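Prephenate dehydrogenase (Aquifex aeolicus, PDB 2G5C) probably catalyses the NAD-dependent oxidative decarboxylation of prephenate to 3-(4-hydroxyphenyl)pyruvate, a step of tyrosine biosynthesis. Local coordinates at residues S97-L102 / L175-F180; R113-H118 / K152-V157; K140-P145 / E169-E174. All blocks are in the same frame, centred on the assembly; numbering follows the deposited sequence.

Contact 1 of 3, residues S97-L102 / L175-F180; sequences SVKGKL and LHDYVF. With NAD (nicotinamide-adenine-dinucleotide), chain E.
A single carboxylate oxygen, Asp177 OD1, receives two N-H groups: the backbone amide of Lys99 from across the contact and the ring of its own neighbour, His176. This histidine-carboxylate hydrogen bond sits at the start of the long helix 173-201, beside the loop that carries Ser97 to the cofactor of the NAD-binding Rossmann domain. Lys99 N reaches the syn lone pair of Asp177 OD1 at 2.9 Å, while His176 ND1 meets the same oxygen nearly along its C-O bond, also at 2.9 Å and close to the ring plane. A chi1 of 171° swings the His176 ring away from its backbone N and in between Lys99 CG, 3.6 Å from the ring centroid in a CH-pi contact, and Phe180 CD2 over the opposite face. His176 NE2 is hydrogen-bonded to His118 ND1. The bent Lys99 chain leads its NZ away to a salt bridge with Asp94 and a hydrogen bond to Val98 O. Replacing His176 with an alanine would probably leave His118 without this partner and open a gap between Lys99 and Phe180. On the cofactor side, Ser97 N donates to the ribose oxygen O2D of NAD at 3.2 Å, and Ser97 OG shares a 3.1 Å hydrogen bond with NAD O2D, in which either oxygen could be the donor.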
# COMPACT_ATOMS: atom_id res chain seq x y z
N SER A 97 -2.68 19.32 -8.00
CA SER A 97 -1.80 18.15 -7.87
C SER A 97 -0.88 18.02 -9.07
O SER A 97 0.16 17.36 -9.00
CB SER A 97 -2.62 16.87 -7.73
OG SER A 97 -3.40 16.87 -6.55
N VAL A 98 -1.28 18.63 -10.18
CA VAL A 98 -0.49 18.59 -11.40
C VAL A 98 -0.02 19.99 -11.78
O VAL A 98 -0.67 20.98 -11.47
CB VAL A 98 -1.28 17.98 -12.59
CG1 VAL A 98 -1.73 16.57 -12.26
CG2 VAL A 98 -2.48 18.86 -12.91
N LYS A 99 1.13 20.05 -12.43
CA LYS A 99 1.70 21.31 -12.88
C LYS A 99 1.89 21.15 -14.38
O LYS A 99 0.93 21.18 -15.13
CB LYS A 99 3.03 21.57 -12.16
CG LYS A 99 2.92 21.71 -10.63
CD LYS A 99 2.57 23.14 -10.18
CE LYS A 99 1.13 23.57 -10.49
NZ LYS A 99 0.11 23.00 -9.55
N GLY A 100 3.13 20.95 -14.81
CA GLY A 100 3.39 20.76 -16.22
C GLY A 100 2.79 21.83 -17.11
O GLY A 100 2.93 23.02 -16.83
N LYS A 101 2.11 21.40 -18.17
CA LYS A 101 1.50 22.32 -19.12
C LYS A 101 0.55 23.33 -18.47
O LYS A 101 0.41 24.46 -18.96
CB LYS A 101 0.75 21.54 -20.20
CG LYS A 101 0.22 22.42 -21.32
CD LYS A 101 -0.36 21.59 -22.45
CE LYS A 101 -0.69 22.47 -23.65
NZ LYS A 101 0.51 23.19 -24.16
N LEU A 102 -0.10 22.93 -17.39
CA LEU A 102 -1.04 23.80 -16.69
C LEU A 102 -0.38 25.10 -16.25
O LEU A 102 -1.01 26.16 -16.27
CB LEU A 102 -1.60 23.09 -15.46
CG LEU A 102 -2.46 23.96 -14.54
CD1 LEU A 102 -3.79 24.26 -15.22
CD2 LEU A 102 -2.67 23.25 -13.22
N LEU A 175 9.43 18.64 -14.58
CA LEU A 175 10.07 17.70 -13.67
C LEU A 175 9.08 17.28 -12.60
O LEU A 175 9.04 16.12 -12.20
CB LEU A 175 11.31 18.32 -13.02
CG LEU A 175 12.07 17.38 -12.08
CD1 LEU A 175 12.46 16.09 -12.80
CD2 LEU A 175 13.31 18.09 -11.54
N HIS A 176 8.26 18.23 -12.14
CA HIS A 176 7.26 17.91 -11.12
C HIS A 176 6.32 16.82 -11.62
O HIS A 176 6.09 15.83 -10.93
CB HIS A 176 6.45 19.16 -10.75
CG HIS A 176 5.26 18.88 -9.88
ND1 HIS A 176 4.08 18.36 -10.37
CD2 HIS A 176 5.07 19.07 -8.55
CE1 HIS A 176 3.22 18.24 -9.38
NE2 HIS A 176 3.79 18.66 -8.27
N ASP A 177 5.79 16.98 -12.82
CA ASP A 177 4.87 16.00 -13.36
C ASP A 177 5.51 14.66 -13.67
O ASP A 177 4.84 13.62 -13.67
CB ASP A 177 4.18 16.55 -14.61
CG ASP A 177 3.08 17.54 -14.27
OD1 ASP A 177 3.06 18.02 -13.11
OD2 ASP A 177 2.25 17.84 -15.15
N TYR A 178 6.81 14.67 -13.93
CA TYR A 178 7.50 13.42 -14.20
C TYR A 178 7.64 12.67 -12.88
O TYR A 178 7.25 11.50 -12.77
CB TYR A 178 8.89 13.67 -14.78
CG TYR A 178 9.69 12.39 -14.94
CD1 TYR A 178 9.39 11.48 -15.96
CD2 TYR A 178 10.71 12.07 -14.05
CE1 TYR A 178 10.09 10.28 -16.08
CE2 TYR A 178 11.42 10.88 -14.17
CZ TYR A 178 11.11 10.00 -15.18
OH TYR A 178 11.79 8.81 -15.28
N VAL A 179 8.21 13.35 -11.90
CA VAL A 179 8.44 12.75 -10.59
C VAL A 179 7.16 12.20 -9.96
O VAL A 179 7.10 11.04 -9.56
CB VAL A 179 9.09 13.77 -9.63
CG1 VAL A 179 9.21 13.18 -8.22
CG2 VAL A 179 10.46 14.15 -10.15
N PHE A 180 6.13 13.03 -9.87
CA PHE A 180 4.89 12.60 -9.27
C PHE A 180 4.10 11.66 -10.16
O PHE A 180 3.22 10.94 -9.70
CB PHE A 180 4.08 13.82 -8.84
CG PHE A 180 4.71 14.54 -7.69
CD1 PHE A 180 4.58 14.06 -6.39
CD2 PHE A 180 5.56 15.63 -7.92
CE1 PHE A 180 5.28 14.64 -5.34
CE2 PHE A 180 6.26 16.21 -6.87
CZ PHE A 180 6.13 15.71 -5.58
PA NAD E . -12.83 19.29 -2.35
O1A NAD E . -12.81 19.16 -0.88
O2A NAD E . -13.81 18.41 -3.09
O5B NAD E . -13.07 20.83 -2.66
C5B NAD E . -13.16 21.27 -3.98
C4B NAD E . -14.04 22.51 -4.04
O4B NAD E . -14.09 22.85 -5.40
C3B NAD E . -15.50 22.23 -3.61
O3B NAD E . -15.90 23.03 -2.51
C2B NAD E . -16.28 22.49 -4.90
O2B NAD E . -17.60 22.97 -4.74
C1B NAD E . -15.34 23.45 -5.58
N9A NAD E . -15.48 23.70 -7.03
C8A NAD E . -15.73 22.81 -8.05
N7A NAD E . -15.77 23.49 -9.21
C5A NAD E . -15.57 24.80 -8.95
C6A NAD E . -15.50 25.96 -9.74
N6A NAD E . -15.66 25.90 -11.05
N1A NAD E . -15.26 27.20 -9.13
C2A NAD E . -15.09 27.29 -7.75
N3A NAD E . -15.15 26.15 -6.96
C4A NAD E . -15.38 24.94 -7.57
O3 NAD E . -11.35 19.02 -2.99
PN NAD E . -9.94 19.22 -2.24
O1N NAD E . -10.06 20.36 -1.31
O2N NAD E . -9.56 17.91 -1.64
O5D NAD E . -8.83 19.53 -3.37
C5D NAD E . -8.88 20.71 -4.15
C4D NAD E . -7.66 20.87 -5.08
O4D NAD E . -6.47 20.58 -4.36
C3D NAD E . -7.59 20.02 -6.35
O3D NAD E . -7.28 20.88 -7.46
C2D NAD E . -6.49 19.00 -6.13
O2D NAD E . -5.78 18.67 -7.32
C1D NAD E . -5.64 19.66 -5.05
N1N NAD E . -5.00 18.76 -4.04
C2N NAD E . -5.81 17.86 -3.35
C3N NAD E . -5.25 17.00 -2.40
C7N NAD E . -6.14 16.04 -1.67
O7N NAD E . -5.55 15.22 -0.75
N7N NAD E . -7.44 15.95 -1.87
C4N NAD E . -3.85 17.07 -2.16
C5N NAD E . -3.04 17.99 -2.86
C6N NAD E . -3.63 18.84 -3.81

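Contact 2 of 3, residues R113-H118 / K152-V157; sequences RFVGGH and KRLKLV
Arg153 lays its side chain along the backbone and side chain of Arg113 and the flank of Val115, so an arginine supplies much of the surface joining helix 151-163 to strand 114-120, inside the sheet. Arg153 CB starts against an apolar partner, 3.8 Å from Val115 CG2. From there the chain runs extended from CG to NE, and Arg153 CD comes down 3.5 Å from the backbone oxygen Arg113 O. Arg153 NE then passes 3.4 Å from Arg113 CA, with CZ a little farther from the same carbon. At the tip, Arg153 NH2 stands 3.8 Å from Arg113 CG, and one face of the guanidinium has Arg113 N above it, offset toward the rim. The ends are held from outside: Arg153 NH1 forms a salt bridge with Asp150, and Arg153 NH2 donates to Ala90 O.

Arg113 runs alongside and points the same way, but its guanidinium is turned almost at right angles to that of Arg153, 86° between planes. Its own N-H groups go to the backbone oxygens of Leu110 and Ser87, so each arginine has separate partners for its polar end.

Farther along the strand the contact becomes purely aliphatic. The methyl group Val115 CG1, turned opposite the backbone N by a chi1 of 180°, meets Leu154 CD1 at 4.0 Å, while Val115 CB sits 4.1 Å from Val157 CG2. Leu154 and Val157 also rest on Leu143 of the next strand, and Val157 on Thr93 of the one before, so the helix lies over three neighbouring strands. The side chain of Val157 is about 14 Å from NAD, and this is the helix-on-sheet layering of a Rossmann-like nucleotide-binding domain.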
# COMPACT_ATOMS: atom_id res chain seq x y z
N ARG A 113 1.20 37.55 -12.86
CA ARG A 113 0.50 37.30 -11.60
C ARG A 113 0.59 35.87 -11.08
O ARG A 113 0.60 35.64 -9.87
CB ARG A 113 -0.97 37.70 -11.73
CG ARG A 113 -1.17 39.21 -11.78
CD ARG A 113 -2.62 39.59 -12.00
NE ARG A 113 -3.09 39.18 -13.31
CZ ARG A 113 -4.07 39.79 -13.97
NH1 ARG A 113 -4.69 40.83 -13.44
NH2 ARG A 113 -4.43 39.35 -15.17
N PHE A 114 0.66 34.90 -11.99
CA PHE A 114 0.68 33.50 -11.59
C PHE A 114 1.98 32.84 -11.15
O PHE A 114 3.04 33.03 -11.76
CB PHE A 114 0.07 32.63 -12.69
CG PHE A 114 -0.08 31.20 -12.30
CD1 PHE A 114 -1.05 30.81 -11.39
CD2 PHE A 114 0.79 30.23 -12.81
CE1 PHE A 114 -1.16 29.49 -10.97
CE2 PHE A 114 0.69 28.90 -12.40
CZ PHE A 114 -0.28 28.53 -11.48
N VAL A 115 1.86 32.04 -10.09
CA VAL A 115 2.96 31.27 -9.52
C VAL A 115 2.40 29.89 -9.19
O VAL A 115 1.48 29.76 -8.38
CB VAL A 115 3.49 31.91 -8.23
CG1 VAL A 115 4.63 31.06 -7.67
CG2 VAL A 115 3.96 33.33 -8.49
N GLY A 116 2.94 28.86 -9.83
CA GLY A 116 2.48 27.49 -9.61
C GLY A 116 2.93 26.86 -8.31
O GLY A 116 4.09 27.02 -7.89
N GLY A 117 2.03 26.13 -7.66
CA GLY A 117 2.36 25.48 -6.40
C GLY A 117 1.65 24.15 -6.18
O GLY A 117 0.61 23.87 -6.80
N HIS A 118 2.22 23.33 -5.30
CA HIS A 118 1.65 22.02 -4.98
C HIS A 118 2.07 21.55 -3.60
O HIS A 118 3.20 21.10 -3.40
CB HIS A 118 2.10 20.97 -6.00
CG HIS A 118 1.65 19.58 -5.66
ND1 HIS A 118 2.20 18.45 -6.24
CD2 HIS A 118 0.71 19.12 -4.79
CE1 HIS A 118 1.62 17.37 -5.75
NE2 HIS A 118 0.71 17.75 -4.87
N LYS A 152 9.55 38.55 -7.35
CA LYS A 152 8.92 39.13 -6.18
C LYS A 152 7.71 38.30 -5.75
O LYS A 152 7.50 38.06 -4.56
CB LYS A 152 8.49 40.57 -6.47
CG LYS A 152 9.64 41.49 -6.88
CD LYS A 152 10.75 41.49 -5.83
CE LYS A 152 11.94 42.34 -6.28
NZ LYS A 152 11.55 43.76 -6.49
N ARG A 153 6.92 37.85 -6.72
CA ARG A 153 5.75 37.04 -6.43
C ARG A 153 6.14 35.63 -5.96
O ARG A 153 5.44 35.03 -5.15
CB ARG A 153 4.84 36.95 -7.65
CG ARG A 153 4.03 38.21 -7.91
CD ARG A 153 3.02 37.99 -9.03
NE ARG A 153 2.04 39.06 -9.13
CZ ARG A 153 2.29 40.29 -9.57
NH1 ARG A 153 3.52 40.62 -9.97
NH2 ARG A 153 1.32 41.19 -9.63
N LEU A 154 7.25 35.12 -6.48
CA LEU A 154 7.71 33.79 -6.08
C LEU A 154 8.10 33.81 -4.61
O LEU A 154 7.67 32.96 -3.83
CB LEU A 154 8.92 33.36 -6.92
CG LEU A 154 9.53 32.01 -6.53
CD1 LEU A 154 8.52 30.89 -6.82
CD2 LEU A 154 10.82 31.77 -7.29
N LYS A 155 8.92 34.79 -4.25
CA LYS A 155 9.39 34.94 -2.88
C LYS A 155 8.21 35.12 -1.94
O LYS A 155 8.19 34.58 -0.84
CB LYS A 155 10.33 36.14 -2.76
CG LYS A 155 11.63 36.00 -3.54
CD LYS A 155 12.57 37.17 -3.26
CE LYS A 155 13.85 37.07 -4.08
NZ LYS A 155 14.61 35.81 -3.80
N LEU A 156 7.22 35.89 -2.38
CA LEU A 156 6.03 36.13 -1.58
C LEU A 156 5.35 34.79 -1.26
O LEU A 156 5.25 34.40 -0.10
CB LEU A 156 5.06 37.03 -2.34
CG LEU A 156 3.67 37.24 -1.72
CD1 LEU A 156 3.79 37.93 -0.38
CD2 LEU A 156 2.81 38.07 -2.67
N VAL A 157 4.90 34.10 -2.30
CA VAL A 157 4.23 32.82 -2.16
C VAL A 157 5.05 31.83 -1.33
O VAL A 157 4.49 31.07 -0.55
CB VAL A 157 3.92 32.20 -3.55
CG1 VAL A 157 3.30 30.83 -3.39
CG2 VAL A 157 2.98 33.12 -4.32

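Contact 3 of 3, residues K140-P145 / E169-E174; sequences KVILTP and EYMSPE
Ile142 and Glu169 make the closest side-chain approach here: the methyl group Ile142 CD1 is only 3.3 Å from Glu169 CG. That carbon is brought over the isoleucine because it stands between the backbone N and the carbonyl carbon of Glu169 (chi1 54°). Next to it, Ile142 CG2 lies 3.8 Å from CG of Met171, which is built as selenomethionine. The backbones are joined by three hydrogen bonds, Glu169 N to Val141 O, Leu143 N to Glu169 O and Met171 N to Leu143 O, each 3.2 Å long. This is the parallel pairing of a beta-alpha-beta unit: strand 140-143, helix 151-163, then strand 167-170, the outermost on this side within the chain. Past the paired residues, Thr144 CA still approaches Met171 O in a CA-H...O contact of 3.0 Å, and Thr144 CB rests on Pro173 CG. Tyr170, though exposed, still lays ring atom CD1 against Leu143 CB, takes Pro145 CG over one face and touches Leu154 and Lys158 of helix 151-163. The looser part is on the Glu169 face: Lys140 drapes its CD along Glu169 OE2, but Lys140 NZ stays 4.6 Å from that oxygen, beyond salt-bridge distance. Lys210 of the second subunit packs on Lys140, and its Tyr211 on Glu169.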
# COMPACT_ATOMS: atom_id res chain seq x y z
N LYS A 140 5.91 19.14 2.69
CA LYS A 140 6.66 19.73 1.59
C LYS A 140 5.73 20.52 0.69
O LYS A 140 4.55 20.20 0.56
CB LYS A 140 7.36 18.65 0.77
CG LYS A 140 8.37 17.82 1.54
CD LYS A 140 9.06 16.82 0.63
CE LYS A 140 10.02 15.93 1.40
NZ LYS A 140 10.74 14.96 0.53
N VAL A 141 6.26 21.57 0.07
CA VAL A 141 5.50 22.40 -0.86
C VAL A 141 6.36 22.65 -2.09
O VAL A 141 7.44 23.23 -2.00
CB VAL A 141 5.10 23.75 -0.24
CG1 VAL A 141 4.41 24.61 -1.29
CG2 VAL A 141 4.17 23.52 0.94
N ILE A 142 5.88 22.19 -3.23
CA ILE A 142 6.61 22.35 -4.48
C ILE A 142 6.11 23.52 -5.30
O ILE A 142 4.95 23.55 -5.73
CB ILE A 142 6.50 21.08 -5.35
CG1 ILE A 142 6.71 19.82 -4.50
CG2 ILE A 142 7.51 21.14 -6.48
CD1 ILE A 142 8.08 19.72 -3.88
N LEU A 143 6.98 24.50 -5.52
CA LEU A 143 6.63 25.65 -6.34
C LEU A 143 7.34 25.40 -7.66
O LEU A 143 8.47 24.91 -7.67
CB LEU A 143 7.12 26.96 -5.69
CG LEU A 143 6.50 27.27 -4.32
CD1 LEU A 143 6.81 28.72 -3.95
CD2 LEU A 143 4.99 27.05 -4.37
N THR A 144 6.67 25.71 -8.76
CA THR A 144 7.25 25.48 -10.07
C THR A 144 7.45 26.78 -10.85
O THR A 144 6.69 27.09 -11.77
CB THR A 144 6.37 24.51 -10.90
OG1 THR A 144 5.07 25.08 -11.09
CG2 THR A 144 6.23 23.18 -10.18
N PRO A 145 8.48 27.55 -10.49
CA PRO A 145 8.74 28.80 -11.20
C PRO A 145 9.35 28.53 -12.57
O PRO A 145 9.98 27.49 -12.79
CB PRO A 145 9.69 29.53 -10.26
CG PRO A 145 10.49 28.40 -9.69
CD PRO A 145 9.42 27.37 -9.37
N GLU A 169 10.55 23.94 -1.87
CA GLU A 169 11.63 23.55 -2.76
C GLU A 169 11.10 23.81 -4.17
O GLU A 169 9.89 23.83 -4.38
CB GLU A 169 11.98 22.06 -2.57
CG GLU A 169 10.81 21.10 -2.70
CD GLU A 169 11.21 19.66 -2.42
OE1 GLU A 169 12.00 19.09 -3.21
OE2 GLU A 169 10.74 19.10 -1.41
N TYR A 170 12.00 24.01 -5.12
CA TYR A 170 11.59 24.31 -6.49
C TYR A 170 11.83 23.19 -7.49
O TYR A 170 12.81 22.46 -7.40
CB TYR A 170 12.28 25.58 -7.00
CG TYR A 170 12.11 26.80 -6.13
CD1 TYR A 170 10.94 27.01 -5.39
CD2 TYR A 170 13.10 27.78 -6.07
CE1 TYR A 170 10.77 28.15 -4.62
CE2 TYR A 170 12.94 28.93 -5.30
CZ TYR A 170 11.77 29.10 -4.57
OH TYR A 170 11.60 30.24 -3.81
N MSE A 171 10.93 23.09 -8.47
CA MSE A 171 11.02 22.10 -9.53
C MSE A 171 10.42 22.72 -10.78
O MSE A 171 9.50 23.53 -10.68
CB MSE A 171 10.20 20.85 -9.20
CG MSE A 171 10.73 19.99 -8.07
SE MSE A 171 9.68 18.35 -7.96
CE MSE A 171 10.20 17.53 -9.61
N SER A 172 10.91 22.35 -11.95
CA SER A 172 10.34 22.88 -13.17
C SER A 172 8.97 22.22 -13.31
O SER A 172 8.72 21.16 -12.73
CB SER A 172 11.19 22.53 -14.38
OG SER A 172 11.13 21.14 -14.66
N PRO A 173 8.05 22.85 -14.04
CA PRO A 173 6.71 22.28 -14.23
C PRO A 173 6.76 20.85 -14.76
O PRO A 173 5.99 19.98 -14.33
CB PRO A 173 6.07 23.24 -15.22
CG PRO A 173 6.63 24.55 -14.78
CD PRO A 173 8.09 24.24 -14.55
N GLU A 174 7.68 20.59 -15.69
CA GLU A 174 7.81 19.27 -16.29
C GLU A 174 8.44 18.24 -15.37
O GLU A 174 8.04 17.08 -15.38
CB GLU A 174 8.58 19.35 -17.62
CG GLU A 174 9.68 20.40 -17.66
CD GLU A 174 9.14 21.83 -17.73
OE1 GLU A 174 8.37 22.14 -18.67
OE2 GLU A 174 9.49 22.64 -16.84

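In the fold
Contacts 1 and 2 are buried, whereas contact 3 is only partly so; contacts 1 and 3 both touch the second subunit, contact 2 does not. Contacts 2 and 3 share one sheet: backbone bonds from His118 to Ile142 and from Gly116 to Thr144 join neighbouring strands, and helix 151-163 covers both. Contacts 1 and 3 share helix 173-201, and Gly100 N reaches Pro173 O where they meet. Chemistry follows position. Contact 2, away from NAD, relies on aliphatic packing and arginine stems; contact 3 on strand pairing; contact 1 on a backbone amide held by a carboxylate and a histidine ring against a lysine. Lys99 NZ to Gly117 O and His176 NE2 to His118 ND1 tie it to contact 2.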